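PDB 4CL2: periplasmic solute binding protein from Candidatus liberibacter, which binds manganese and zinc ions and, as a ZnuA-type solute-binding protein, probably delivers them to a membrane transporter. Local coordinates for residues A[221-226]-A[245-250]; A[16-21]-A[123-128]; A[109-114]-A[149-154]. One frame throughout, in Å; residues are numbered along the deposited sequence.

Overall arrangement
Contact 1 joins two loops of the C-terminal lobe, each following a strand of the parallel pair 217-221 and 239-244, and it brings a manganese ligand into the cleft. Contact 2 belongs to the N-terminal lobe, where helices 12-22 and 111-128 pack beside the four-stranded parallel sheet. Contact 3 ties the start of helix 111-128 to the long helix 133-158, which runs under both lobes. Contacts 2 and 3, centres 19 Å apart, share helix 111-128; their segments alternate, and both lie earlier in the chain than contact 1. Leu249 on Asp16 and Val246 on Met109 connect the loop carrying Asp247 to helix 12-22 and to the loop before helix 111-128, probably tying the metal site to the interlobe scaffold.

Contact 1: A[221-226]-A[245-250]; sequences ESTNSD and YVDSLS. With MN (manganese (II) ion), chain L; SO4 (sulfate ion), chain F.
Ser222 and Thr223 are tied to Asp247 and Ser248 by three waters, and the polar link between the two loops is made entirely through them. Ser222 OG lies 2.6 Å from water 1, which accepts from Asp247 N at 3.0 Å. A second water on the same hydroxyl donates to Ser248 O over 2.8 Å. Water 3 joins Thr223 OG1 to Asp247 OD2. With OG placed between its own backbone N and carbonyl carbon (chi1 64°), Ser222 sends the hydroxyl to the waters while its CB sits over one face of the Tyr245 ring. This is a CH-pi contact, 3.8 Å from Ser222 CB to the ring centroid and displaced toward the rim. The sulfate, probably from the crystallisation liquor, lies at the ring's edge and takes a weak bond from Tyr245 OH and a further one from Lys251 N. Further in, Glu221 CG rests against Val246 CG2 at 3.8 Å, aliphatic parts meeting at a slant. The Glu221 carboxylate turns away to Asn224, at the far end of the type I turn that Glu221 opens. Asn224 ND2 donates to Glu221 OE1 at 2.9 Å; OE1 lies close to the amide plane, whereas ND2 comes from above the carboxylate plane, 46° out of it. Asn224 OD1 accepts from Glu221 N. Asp247 grips the manganese with both oxygens, OD1 at 2.5 Å and OD2 at 2.7 Å. In this model His106 and Glu172 are the other protein ligands; His39, a ligand in another structure of the protein, is not bound here. The chemistry implies a second shell of one carboxylate, two hydroxyls and three waters: Glu221 takes Ser171 N and Glu172 N, and the waters probably steady Asp247 N, Asp247 OD2 and Ser248 O.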
ATOM      1  N   GLU A 221      -1.810 -11.600  -5.873  1.00 17.43           N
ATOM      2  CA  GLU A 221      -1.817 -10.203  -6.082  1.00 17.54           C
ATOM      3  C   GLU A 221      -1.401  -9.789  -7.507  1.00 19.42           C
ATOM      4  O   GLU A 221      -0.848 -10.564  -8.246  1.00 19.82           O
ATOM      5  CB  GLU A 221      -1.006  -9.480  -4.997  1.00 19.45           C
ATOM      6  CG  GLU A 221      -1.483  -9.844  -3.570  1.00 23.53           C
ATOM      7  CD  GLU A 221      -0.806 -11.076  -2.950  1.00 23.26           C
ATOM      8  OE1 GLU A 221       0.371 -11.125  -2.921  1.00 22.88           O
ATOM      9  OE2 GLU A 221      -1.476 -11.976  -2.472  1.00 20.81           O
ATOM     10  N   SER A 222      -1.690  -8.543  -7.852  1.00 21.66           N
ATOM     11  CA  SER A 222      -1.697  -8.157  -9.289  1.00 23.52           C
ATOM     12  C   SER A 222      -0.281  -8.086  -9.871  1.00 27.76           C
ATOM     13  O   SER A 222      -0.110  -8.205 -11.089  1.00 27.18           O
ATOM     14  CB  SER A 222      -2.379  -6.813  -9.503  1.00 24.00           C
ATOM     15  OG  SER A 222      -1.677  -5.723  -8.852  1.00 23.70           O
ATOM     16  N   THR A 223       0.721  -8.019  -9.015  1.00 21.57           N
ATOM     17  CA  THR A 223       2.116  -8.031  -9.511  1.00 22.60           C
ATOM     18  C   THR A 223       2.878  -9.303  -9.267  1.00 25.38           C
ATOM     19  O   THR A 223       4.081  -9.316  -9.477  1.00 28.68           O
ATOM     20  CB  THR A 223       2.892  -6.843  -8.975  1.00 24.77           C
ATOM     21  OG1 THR A 223       3.111  -6.945  -7.556  1.00 27.11           O
ATOM     22  CG2 THR A 223       2.105  -5.579  -9.248  1.00 26.55           C
ATOM     23  N   ASN A 224       2.218 -10.368  -8.842  1.00 21.07           N
ATOM     24  CA  ASN A 224       2.901 -11.644  -8.689  1.00 23.38           C
ATOM     25  C   ASN A 224       2.160 -12.769  -9.331  1.00 24.83           C
ATOM     26  O   ASN A 224       1.125 -12.551  -9.926  1.00 26.36           O
ATOM     27  CB  ASN A 224       3.281 -11.886  -7.213  1.00 25.28           C
ATOM     28  CG  ASN A 224       2.093 -11.944  -6.289  1.00 27.47           C
ATOM     29  OD1 ASN A 224       1.011 -12.408  -6.658  1.00 24.25           O
ATOM     30  ND2 ASN A 224       2.303 -11.522  -5.054  1.00 30.41           N
ATOM     31  N   SER A 225       2.773 -13.959  -9.384  1.00 24.67           N
ATOM     32  CA  SER A 225       2.144 -15.120  -9.914  1.00 25.18           C
ATOM     33  C   SER A 225       1.058 -15.687  -9.024  1.00 27.89           C
ATOM     34  O   SER A 225       1.175 -15.699  -7.784  1.00 28.93           O
ATOM     35  CB  SER A 225       3.212 -16.228 -10.180  1.00 28.94           C
ATOM     36  OG  SER A 225       2.612 -17.405 -10.645  1.00 29.93           O
ATOM     37  N   ASP A 226       0.013 -16.212  -9.672  1.00 24.31           N
ATOM     38  CA  ASP A 226      -1.028 -16.961  -8.986  1.00 26.00           C
ATOM     39  C   ASP A 226      -0.712 -18.410  -8.721  1.00 24.57           C
ATOM     40  O   ASP A 226      -1.495 -19.100  -8.105  1.00 26.56           O
ATOM     41  CB  ASP A 226      -2.400 -16.831  -9.682  1.00 27.76           C
ATOM     42  CG  ASP A 226      -2.471 -17.488 -11.048  1.00 33.14           C
ATOM     43  OD1 ASP A 226      -1.530 -18.176 -11.499  1.00 30.88           O
ATOM     44  OD2 ASP A 226      -3.553 -17.399 -11.658  1.00 31.99           O
ATOM     45  N   TYR A 245      -5.341  -6.136  -5.564  1.00 13.74           N
ATOM     46  CA  TYR A 245      -4.447  -5.001  -5.980  1.00 15.33           C
ATOM     47  C   TYR A 245      -3.923  -4.370  -4.692  1.00 14.21           C
ATOM     48  O   TYR A 245      -4.678  -3.831  -3.817  1.00 15.13           O
ATOM     49  CB  TYR A 245      -5.234  -3.944  -6.785  1.00 16.01           C
ATOM     50  CG  TYR A 245      -5.483  -4.389  -8.185  1.00 17.97           C
ATOM     51  CD1 TYR A 245      -6.453  -5.284  -8.461  1.00 20.84           C
ATOM     52  CD2 TYR A 245      -4.645  -3.967  -9.207  1.00 21.94           C
ATOM     53  CE1 TYR A 245      -6.665  -5.748  -9.733  1.00 25.81           C
ATOM     54  CE2 TYR A 245      -4.840  -4.451 -10.488  1.00 24.78           C
ATOM     55  CZ  TYR A 245      -5.843  -5.327 -10.725  1.00 27.87           C
ATOM     56  OH  TYR A 245      -6.102  -5.853 -11.994  1.00 36.98           O
ATOM     57  N   VAL A 246      -2.605  -4.451  -4.510  1.00 16.27           N
ATOM     58  CA  VAL A 246      -1.949  -4.004  -3.270  1.00 14.20           C
ATOM     59  C   VAL A 246      -0.652  -3.201  -3.461  1.00 16.83           C
ATOM     60  O   VAL A 246      -0.429  -2.237  -2.725  1.00 20.47           O
ATOM     61  CB  VAL A 246      -1.691  -5.150  -2.288  1.00 15.86           C
ATOM     62  CG1 VAL A 246      -2.975  -5.827  -1.867  1.00 15.80           C
ATOM     63  CG2 VAL A 246      -0.728  -6.165  -2.853  1.00 18.03           C
ATOM     64  N   ASP A 247       0.180  -3.533  -4.453  1.00 16.07           N
ATOM     65  CA  ASP A 247       1.544  -2.976  -4.533  1.00 15.75           C
ATOM     66  C   ASP A 247       1.681  -1.817  -5.494  1.00 17.45           C
ATOM     67  O   ASP A 247       2.706  -1.156  -5.488  1.00 17.41           O
ATOM     68  CB  ASP A 247       2.527  -4.061  -4.933  1.00 16.87           C
ATOM     69  CG  ASP A 247       2.855  -5.007  -3.780  1.00 21.21           C
ATOM     70  OD1 ASP A 247       2.632  -4.609  -2.635  1.00 27.01           O
ATOM     71  OD2 ASP A 247       3.290  -6.135  -4.090  1.00 24.56           O
ATOM     72  N   SER A 248       0.689  -1.621  -6.366  1.00 15.99           N
ATOM     73  CA  SER A 248       0.706  -0.583  -7.391  1.00 17.68           C
ATOM     74  C   SER A 248      -0.709  -0.273  -7.752  1.00 17.88           C
ATOM     75  O   SER A 248      -1.552  -1.167  -7.731  1.00 16.88           O
ATOM     76  CB  SER A 248       1.426  -1.137  -8.617  1.00 19.26           C
ATOM     77  OG  SER A 248       1.393  -0.236  -9.726  1.00 20.38           O
ATOM     78  N   LEU A 249      -0.989   0.955  -8.134  1.00 16.50           N
ATOM     79  CA  LEU A 249      -2.241   1.242  -8.824  1.00 16.12           C
ATOM     80  C   LEU A 249      -2.291   0.439 -10.118  1.00 17.45           C
ATOM     81  O   LEU A 249      -1.224   0.116 -10.714  1.00 18.46           O
ATOM     82  CB  LEU A 249      -2.356   2.726  -9.159  1.00 17.23           C
ATOM     83  CG  LEU A 249      -2.313   3.599  -7.899  1.00 15.05           C
ATOM     84  CD1 LEU A 249      -2.512   5.003  -8.313  1.00 18.32           C
ATOM     85  CD2 LEU A 249      -3.359   3.216  -6.865  1.00 15.62           C
ATOM     86  N   SER A 250      -3.506   0.127 -10.590  1.00 16.49           N
ATOM     87  CA  SER A 250      -3.650  -0.527 -11.862  1.00 18.52           C
ATOM     88  C   SER A 250      -3.403   0.498 -12.962  1.00 22.48           C
ATOM     89  O   SER A 250      -3.319   1.693 -12.692  1.00 21.75           O
ATOM     90  CB  SER A 250      -5.068  -1.101 -12.035  1.00 18.84           C
ATOM     91  OG  SER A 250      -6.050  -0.082 -12.162  1.00 18.03           O
TER
HETATM   92 MN    MN L1286       4.904  -5.470  -2.054  0.50 44.99          MN
HETATM   93  S   SO4 F1280      -3.351  -3.661 -14.409  0.60 35.03           S
HETATM   94  O1  SO4 F1280      -3.186  -4.682 -13.375  0.60 45.86           O
HETATM   95  O2  SO4 F1280      -2.756  -4.301 -15.608  0.60 50.22           O
HETATM   96  O3  SO4 F1280      -2.621  -2.431 -14.121  0.60 41.29           O
HETATM   97  O4  SO4 F1280      -4.778  -3.406 -14.767  0.60 31.03           O
HETATM   98  O   HOH W   1      -0.617  -5.667  -6.436  1.00 14.89           O
HETATM   99  O   HOH W   2      -1.344  -3.317  -9.583  1.00 36.22           O
HETATM  100  O   HOH W   3       1.169  -7.520  -6.025  1.00 24.09           O

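Contact 2: A[16-21]-A[123-128]; sequences DITQNI and KALTAL
Helices 12-22 and 111-128 of the N-terminal lobe lie next to each other beside its four-stranded parallel sheet, and their meeting point here is Leu125 against Ile21 and Thr18. One methyl does the work. Leu125 CD1 approaches Ile21 CG2 to 3.7 Å and Ile21 CB to 4.1 Å, and it also faces Thr18 CG2 at a looser 4.4 Å. Thr18 and Ile21 are three residues apart, on the same side of their helix, so the leucine tip points at the ridge they form. Ile21 offers its short branch: CG1 lies beside the backbone N, opposite the carbonyl carbon (chi1 -59°), which leaves CG2 to meet Leu125. The two side chains meet at an angle instead of running alongside each other. One turn earlier, Ile121 extends this apolar seam by touching Ile17, Thr18 and Ile21, and Leu58 of strand 56-59 covers Thr18 from the sheet. On the partly exposed flank, Asn20 ND2 reaches Asp16 O at 2.8 Å; Asn20 N bonds the same oxygen from the opposite face of the carbonyl. Between these two segments the contact is apolar, so it rests on methyl packing and burial, while the Thr18 hydroxyl is bonded to Ile14 O within its own helix and Ile21 O accepts from Asn139 ND2 of helix 133-158.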
ATOM      1  N   ASP A  16      -0.950   9.420  -6.001  1.00 13.88           N
ATOM      2  CA  ASP A  16      -2.386   9.624  -6.107  1.00 15.80           C
ATOM      3  C   ASP A  16      -2.970  10.274  -4.839  1.00 13.82           C
ATOM      4  O   ASP A  16      -3.840  11.182  -4.903  1.00 14.38           O
ATOM      5  CB  ASP A  16      -3.098   8.294  -6.397  1.00 14.26           C
ATOM      6  CG  ASP A  16      -4.577   8.480  -6.529  1.00 15.76           C
ATOM      7  OD1 ASP A  16      -5.048   9.020  -7.550  1.00 15.30           O
ATOM      8  OD2 ASP A  16      -5.289   8.131  -5.571  1.00 14.72           O
ATOM      9  N   ILE A  17      -2.465   9.864  -3.674  1.00 13.43           N
ATOM     10  CA  ILE A  17      -2.897  10.494  -2.403  1.00 14.01           C
ATOM     11  C   ILE A  17      -2.552  11.959  -2.438  1.00 14.92           C
ATOM     12  O   ILE A  17      -3.366  12.846  -2.147  1.00 14.65           O
ATOM     13  CB  ILE A  17      -2.225   9.811  -1.205  1.00 14.40           C
ATOM     14  CG1 ILE A  17      -2.800   8.418  -1.016  1.00 14.19           C
ATOM     15  CG2 ILE A  17      -2.504  10.632   0.079  1.00 14.19           C
ATOM     16  CD1 ILE A  17      -1.941   7.557  -0.135  1.00 13.59           C
ATOM     17  N   THR A  18      -1.322  12.233  -2.856  1.00 14.71           N
ATOM     18  CA  THR A  18      -0.869  13.641  -2.891  1.00 13.58           C
ATOM     19  C   THR A  18      -1.691  14.510  -3.862  1.00 14.01           C
ATOM     20  O   THR A  18      -2.078  15.644  -3.541  1.00 16.14           O
ATOM     21  CB  THR A  18       0.602  13.673  -3.285  1.00 14.03           C
ATOM     22  OG1 THR A  18       1.345  12.850  -2.373  1.00 14.38           O
ATOM     23  CG2 THR A  18       1.150  15.085  -3.171  1.00 16.49           C
ATOM     24  N   GLN A  19      -2.016  13.970  -5.020  1.00 14.20           N
ATOM     25  CA  GLN A  19      -2.863  14.678  -5.971  1.00 14.84           C
ATOM     26  C   GLN A  19      -4.197  15.015  -5.385  1.00 16.55           C
ATOM     27  O   GLN A  19      -4.733  16.075  -5.665  1.00 15.68           O
ATOM     28  CB  GLN A  19      -3.038  13.851  -7.244  1.00 16.64           C
ATOM     29  CG  GLN A  19      -3.889  14.486  -8.330  1.00 22.95           C
ATOM     30  CD  GLN A  19      -3.316  15.797  -8.874  1.00 29.59           C
ATOM     31  OE1 GLN A  19      -2.113  16.035  -8.875  1.00 30.33           O
ATOM     32  NE2 GLN A  19      -4.199  16.668  -9.310  1.00 30.83           N
ATOM     33  N   ASN A  20      -4.751  14.148  -4.550  1.00 14.33           N
ATOM     34  CA  ASN A  20      -6.043  14.474  -3.966  1.00 15.76           C
ATOM     35  C   ASN A  20      -5.984  15.552  -2.899  1.00 17.21           C
ATOM     36  O   ASN A  20      -6.969  16.260  -2.644  1.00 17.45           O
ATOM     37  CB  ASN A  20      -6.663  13.225  -3.383  1.00 15.88           C
ATOM     38  CG  ASN A  20      -7.352  12.421  -4.438  1.00 16.22           C
ATOM     39  OD1 ASN A  20      -8.478  12.737  -4.869  1.00 18.96           O
ATOM     40  ND2 ASN A  20      -6.669  11.419  -4.934  1.00 16.44           N
ATOM     41  N   ILE A  21      -4.828  15.704  -2.259  1.00 14.93           N
ATOM     42  CA  ILE A  21      -4.669  16.748  -1.260  1.00 14.73           C
ATOM     43  C   ILE A  21      -4.288  18.075  -1.925  1.00 16.96           C
ATOM     44  O   ILE A  21      -4.736  19.126  -1.502  1.00 16.40           O
ATOM     45  CB  ILE A  21      -3.678  16.311  -0.168  1.00 15.28           C
ATOM     46  CG1 ILE A  21      -4.154  14.998   0.548  1.00 14.84           C
ATOM     47  CG2 ILE A  21      -3.415  17.403   0.850  1.00 16.34           C
ATOM     48  CD1 ILE A  21      -3.007  14.229   1.127  1.00 15.44           C
ATOM     49  N   LYS A 123       0.540  17.887   6.066  1.00 13.85           N
ATOM     50  CA  LYS A 123       1.502  18.630   6.857  1.00 15.92           C
ATOM     51  C   LYS A 123       2.704  19.038   6.043  1.00 15.37           C
ATOM     52  O   LYS A 123       3.154  20.185   6.124  1.00 17.50           O
ATOM     53  CB  LYS A 123       1.886  17.763   8.090  1.00 18.90           C
ATOM     54  CG  LYS A 123       2.810  18.510   9.024  1.00 24.32           C
ATOM     55  CD  LYS A 123       3.178  17.678  10.268  1.00 33.67           C
ATOM     56  CE  LYS A 123       2.307  16.501  10.620  1.00 44.47           C
ATOM     57  NZ  LYS A 123       2.978  15.755  11.752  1.00 50.97           N
ATOM     58  N   ALA A 124       3.231  18.105   5.240  1.00 14.60           N
ATOM     59  CA  ALA A 124       4.398  18.429   4.422  1.00 16.16           C
ATOM     60  C   ALA A 124       4.107  19.458   3.327  1.00 16.43           C
ATOM     61  O   ALA A 124       4.907  20.362   3.078  1.00 16.79           O
ATOM     62  CB  ALA A 124       4.975  17.136   3.846  1.00 14.80           C
ATOM     63  N   LEU A 125       2.974  19.335   2.665  1.00 14.85           N
ATOM     64  CA  LEU A 125       2.572  20.295   1.647  1.00 17.08           C
ATOM     65  C   LEU A 125       2.404  21.680   2.238  1.00 18.39           C
ATOM     66  O   LEU A 125       2.831  22.648   1.640  1.00 16.26           O
ATOM     67  CB  LEU A 125       1.260  19.868   1.003  1.00 15.23           C
ATOM     68  CG  LEU A 125       1.340  18.685   0.029  1.00 14.42           C
ATOM     69  CD1 LEU A 125      -0.069  18.228  -0.353  1.00 15.26           C
ATOM     70  CD2 LEU A 125       2.146  18.994  -1.245  1.00 18.46           C
ATOM     71  N   THR A 126       1.870  21.728   3.449  1.00 16.82           N
ATOM     72  CA  THR A 126       1.594  22.998   4.131  1.00 17.85           C
ATOM     73  C   THR A 126       2.926  23.664   4.520  1.00 18.63           C
ATOM     74  O   THR A 126       3.092  24.885   4.370  1.00 19.68           O
ATOM     75  CB  THR A 126       0.599  22.781   5.300  1.00 19.35           C
ATOM     76  OG1 THR A 126      -0.617  22.223   4.807  1.00 18.98           O
ATOM     77  CG2 THR A 126       0.346  24.037   6.093  1.00 20.21           C
ATOM     78  N   ALA A 127       3.896  22.879   4.966  1.00 18.72           N
ATOM     79  CA  ALA A 127       5.202  23.433   5.312  1.00 18.55           C
ATOM     80  C   ALA A 127       5.930  23.944   4.063  1.00 18.16           C
ATOM     81  O   ALA A 127       6.631  24.960   4.112  1.00 21.35           O
ATOM     82  CB  ALA A 127       6.037  22.407   6.008  1.00 18.03           C
ATOM     83  N   LEU A 128       5.785  23.209   2.964  1.00 18.91           N
ATOM     84  CA  LEU A 128       6.361  23.599   1.703  1.00 19.35           C
ATOM     85  C   LEU A 128       5.715  24.871   1.140  1.00 20.03           C
ATOM     86  O   LEU A 128       6.420  25.727   0.566  1.00 19.89           O
ATOM     87  CB  LEU A 128       6.223  22.471   0.670  1.00 17.55           C
ATOM     88  CG  LEU A 128       6.702  22.722  -0.773  1.00 20.15           C
ATOM     89  CD1 LEU A 128       8.238  22.851  -0.803  1.00 21.92           C
ATOM     90  CD2 LEU A 128       6.163  21.636  -1.701  1.00 19.85           C
TER

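Contact 3: A[109-114]-A[149-154]; sequences MSLTNA and NSILPL. With SO4 (sulfate ion), chain E.
Leu111 spreads its two methyls over consecutive residues of the neighbouring helix: CD1 lies against Ile151 CG2 and CB, each at 4.1 Å, and CD2 meets Leu152 CD1, also at 4.1 Å. This is helix-helix packing between the first turn of helix 111-128 and the long helix 133-158 that underlies both lobes, as in metal-binding proteins of this family. Leu111 can straddle the pair because its CG stands opposite the backbone N (chi1 173°), carrying the fork outward across the gap. Leu111 and Ile151 lie alongside, pointing opposite ways, while Leu152 comes in at an angle. Ile151 presents its CG2 branch here, and its side chain also packs on Leu267 of helix 259-274, so three helices share the interface. Just past the touching residues, helix 133-158 is kinked at Pro153, whose ring nitrogen has no hydrogen to give to the turn before. At the other partner's start, Ser110 is the N-cap, and its hydroxyl is further bonded to Asp181. The cap closes the first turn, the one that carries Leu111: Asn113 N donates to Ser110 OG over 2.9 Å, at an N-H...O angle of 165°.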
ATOM      1  N   MET A 109      -2.336  -0.383   3.341  1.00 13.29           N
ATOM      2  CA  MET A 109      -3.480  -1.311   3.263  1.00 11.92           C
ATOM      3  C   MET A 109      -4.192  -1.327   4.625  1.00 14.53           C
ATOM      4  O   MET A 109      -4.052  -2.244   5.410  1.00 16.80           O
ATOM      5  CB  MET A 109      -3.072  -2.714   2.853  1.00 13.76           C
ATOM      6  CG  MET A 109      -2.473  -2.807   1.478  1.00 15.33           C
ATOM      7  SD  MET A 109      -3.522  -2.261   0.143  1.00 16.16           S
ATOM      8  CE  MET A 109      -4.964  -3.328   0.301  1.00 17.02           C
ATOM      9  N   SER A 110      -4.832  -0.214   4.946  1.00 14.45           N
ATOM     10  CA  SER A 110      -5.405   0.010   6.255  1.00 13.55           C
ATOM     11  C   SER A 110      -6.193   1.313   6.189  1.00 14.31           C
ATOM     12  O   SER A 110      -5.747   2.323   5.638  1.00 14.56           O
ATOM     13  CB  SER A 110      -4.325   0.098   7.348  1.00 14.71           C
ATOM     14  OG  SER A 110      -4.674   0.846   8.504  1.00 13.23           O
ATOM     15  N   LEU A 111      -7.344   1.292   6.821  1.00 15.15           N
ATOM     16  CA  LEU A 111      -8.224   2.472   6.866  1.00 13.26           C
ATOM     17  C   LEU A 111      -7.605   3.490   7.824  1.00 14.11           C
ATOM     18  O   LEU A 111      -7.507   4.669   7.506  1.00 14.98           O
ATOM     19  CB  LEU A 111      -9.673   2.063   7.283  1.00 14.14           C
ATOM     20  CG  LEU A 111     -10.629   3.274   7.534  1.00 17.54           C
ATOM     21  CD1 LEU A 111     -10.703   4.074   6.280  1.00 18.97           C
ATOM     22  CD2 LEU A 111     -11.976   2.631   7.887  1.00 21.45           C
ATOM     23  N   THR A 112      -7.168   3.058   8.993  1.00 13.51           N
ATOM     24  CA  THR A 112      -6.541   3.964   9.948  1.00 13.86           C
ATOM     25  C   THR A 112      -5.328   4.589   9.318  1.00 14.20           C
ATOM     26  O   THR A 112      -5.083   5.807   9.427  1.00 13.93           O
ATOM     27  CB  THR A 112      -6.110   3.218  11.217  1.00 15.74           C
ATOM     28  OG1 THR A 112      -7.283   2.658  11.824  1.00 17.05           O
ATOM     29  CG2 THR A 112      -5.429   4.120  12.154  1.00 19.12           C
ATOM     30  N   ASN A 113      -4.507   3.774   8.668  1.00 15.04           N
ATOM     31  CA  ASN A 113      -3.295   4.313   8.106  1.00 15.29           C
ATOM     32  C   ASN A 113      -3.483   5.239   6.933  1.00 12.60           C
ATOM     33  O   ASN A 113      -2.707   6.147   6.728  1.00 13.36           O
ATOM     34  CB  ASN A 113      -2.314   3.190   7.766  1.00 13.00           C
ATOM     35  CG  ASN A 113      -1.859   2.401   8.997  1.00 17.77           C
ATOM     36  OD1 ASN A 113      -2.008   2.828  10.141  1.00 16.35           O
ATOM     37  ND2 ASN A 113      -1.247   1.235   8.770  1.00 15.21           N
ATOM     38  N   ALA A 114      -4.505   5.019   6.120  1.00 12.11           N
ATOM     39  CA  ALA A 114      -4.815   5.951   5.045  1.00 15.18           C
ATOM     40  C   ALA A 114      -4.897   7.340   5.629  1.00 15.48           C
ATOM     41  O   ALA A 114      -4.396   8.295   5.046  1.00 13.75           O
ATOM     42  CB  ALA A 114      -6.156   5.550   4.392  1.00 13.37           C
ATOM     43  N   ASN A 149     -15.948   7.131   3.784  1.00 17.33           N
ATOM     44  CA  ASN A 149     -17.275   6.852   3.265  1.00 20.80           C
ATOM     45  C   ASN A 149     -17.304   5.638   2.385  1.00 22.63           C
ATOM     46  O   ASN A 149     -18.270   4.866   2.416  1.00 21.85           O
ATOM     47  CB  ASN A 149     -17.825   8.074   2.548  1.00 21.07           C
ATOM     48  CG  ASN A 149     -18.219   9.161   3.503  1.00 29.78           C
ATOM     49  OD1 ASN A 149     -18.490   8.892   4.670  1.00 38.24           O
ATOM     50  ND2 ASN A 149     -18.297  10.409   3.006  1.00 41.57           N
ATOM     51  N   SER A 150     -16.264   5.412   1.613  1.00 19.30           N
ATOM     52  CA  SER A 150     -16.196   4.216   0.770  1.00 17.44           C
ATOM     53  C   SER A 150     -15.796   2.950   1.457  1.00 19.50           C
ATOM     54  O   SER A 150     -16.249   1.864   1.060  1.00 22.03           O
ATOM     55  CB  SER A 150     -15.217   4.336  -0.423  1.00 23.62           C
ATOM     56  OG  SER A 150     -15.750   5.217  -1.393  1.00 37.67           O
ATOM     57  N   ILE A 151     -14.879   3.080   2.410  1.00 16.21           N
ATOM     58  CA  ILE A 151     -14.195   1.948   2.965  1.00 15.84           C
ATOM     59  C   ILE A 151     -14.847   1.491   4.264  1.00 18.56           C
ATOM     60  O   ILE A 151     -14.975   0.269   4.538  1.00 16.75           O
ATOM     61  CB  ILE A 151     -12.677   2.230   3.152  1.00 17.32           C
ATOM     62  CG1 ILE A 151     -12.027   2.582   1.831  1.00 19.68           C
ATOM     63  CG2 ILE A 151     -11.983   1.062   3.835  1.00 19.27           C
ATOM     64  CD1 ILE A 151     -12.346   1.603   0.700  1.00 17.67           C
ATOM     65  N   LEU A 152     -15.320   2.422   5.073  1.00 18.19           N
ATOM     66  CA  LEU A 152     -15.960   1.968   6.303  1.00 18.78           C
ATOM     67  C   LEU A 152     -17.075   0.996   6.180  1.00 19.04           C
ATOM     68  O   LEU A 152     -17.154   0.014   6.955  1.00 20.34           O
ATOM     69  CB  LEU A 152     -16.319   3.215   7.166  1.00 19.72           C
ATOM     70  CG  LEU A 152     -16.794   2.867   8.536  1.00 20.62           C
ATOM     71  CD1 LEU A 152     -15.772   2.075   9.391  1.00 22.16           C
ATOM     72  CD2 LEU A 152     -17.145   4.161   9.247  1.00 21.62           C
ATOM     73  N   PRO A 153     -17.997   1.120   5.178  1.00 18.20           N
ATOM     74  CA  PRO A 153     -19.005   0.097   5.083  1.00 18.71           C
ATOM     75  C   PRO A 153     -18.501  -1.339   4.814  1.00 16.31           C
ATOM     76  O   PRO A 153     -19.097  -2.317   5.219  1.00 17.99           O
ATOM     77  CB  PRO A 153     -19.936   0.615   3.933  1.00 22.91           C
ATOM     78  CG  PRO A 153     -19.645   2.059   3.812  1.00 25.08           C
ATOM     79  CD  PRO A 153     -18.252   2.298   4.310  1.00 22.19           C
ATOM     80  N   LEU A 154     -17.366  -1.421   4.152  1.00 16.19           N
ATOM     81  CA  LEU A 154     -16.700  -2.720   3.879  1.00 15.73           C
ATOM     82  C   LEU A 154     -16.133  -3.304   5.205  1.00 15.56           C
ATOM     83  O   LEU A 154     -16.332  -4.481   5.514  1.00 16.25           O
ATOM     84  CB  LEU A 154     -15.602  -2.527   2.903  1.00 17.32           C
ATOM     85  CG  LEU A 154     -16.130  -2.103   1.505  1.00 19.70           C
ATOM     86  CD1 LEU A 154     -14.959  -1.775   0.588  1.00 19.51           C
ATOM     87  CD2 LEU A 154     -16.948  -3.230   0.930  1.00 24.98           C
TER
HETATM   88  S   SO4 E1279     -18.807   4.042  -2.832  0.50 38.90           S
HETATM   89  O1  SO4 E1279     -19.281   2.743  -2.349  0.50 43.93           O
HETATM   90  O2  SO4 E1279     -17.348   3.973  -2.940  0.50 22.56           O
HETATM   91  O3  SO4 E1279     -19.220   5.072  -1.852  0.50 45.55           O
HETATM   92  O4  SO4 E1279     -19.376   4.399  -4.131  0.50 48.36           O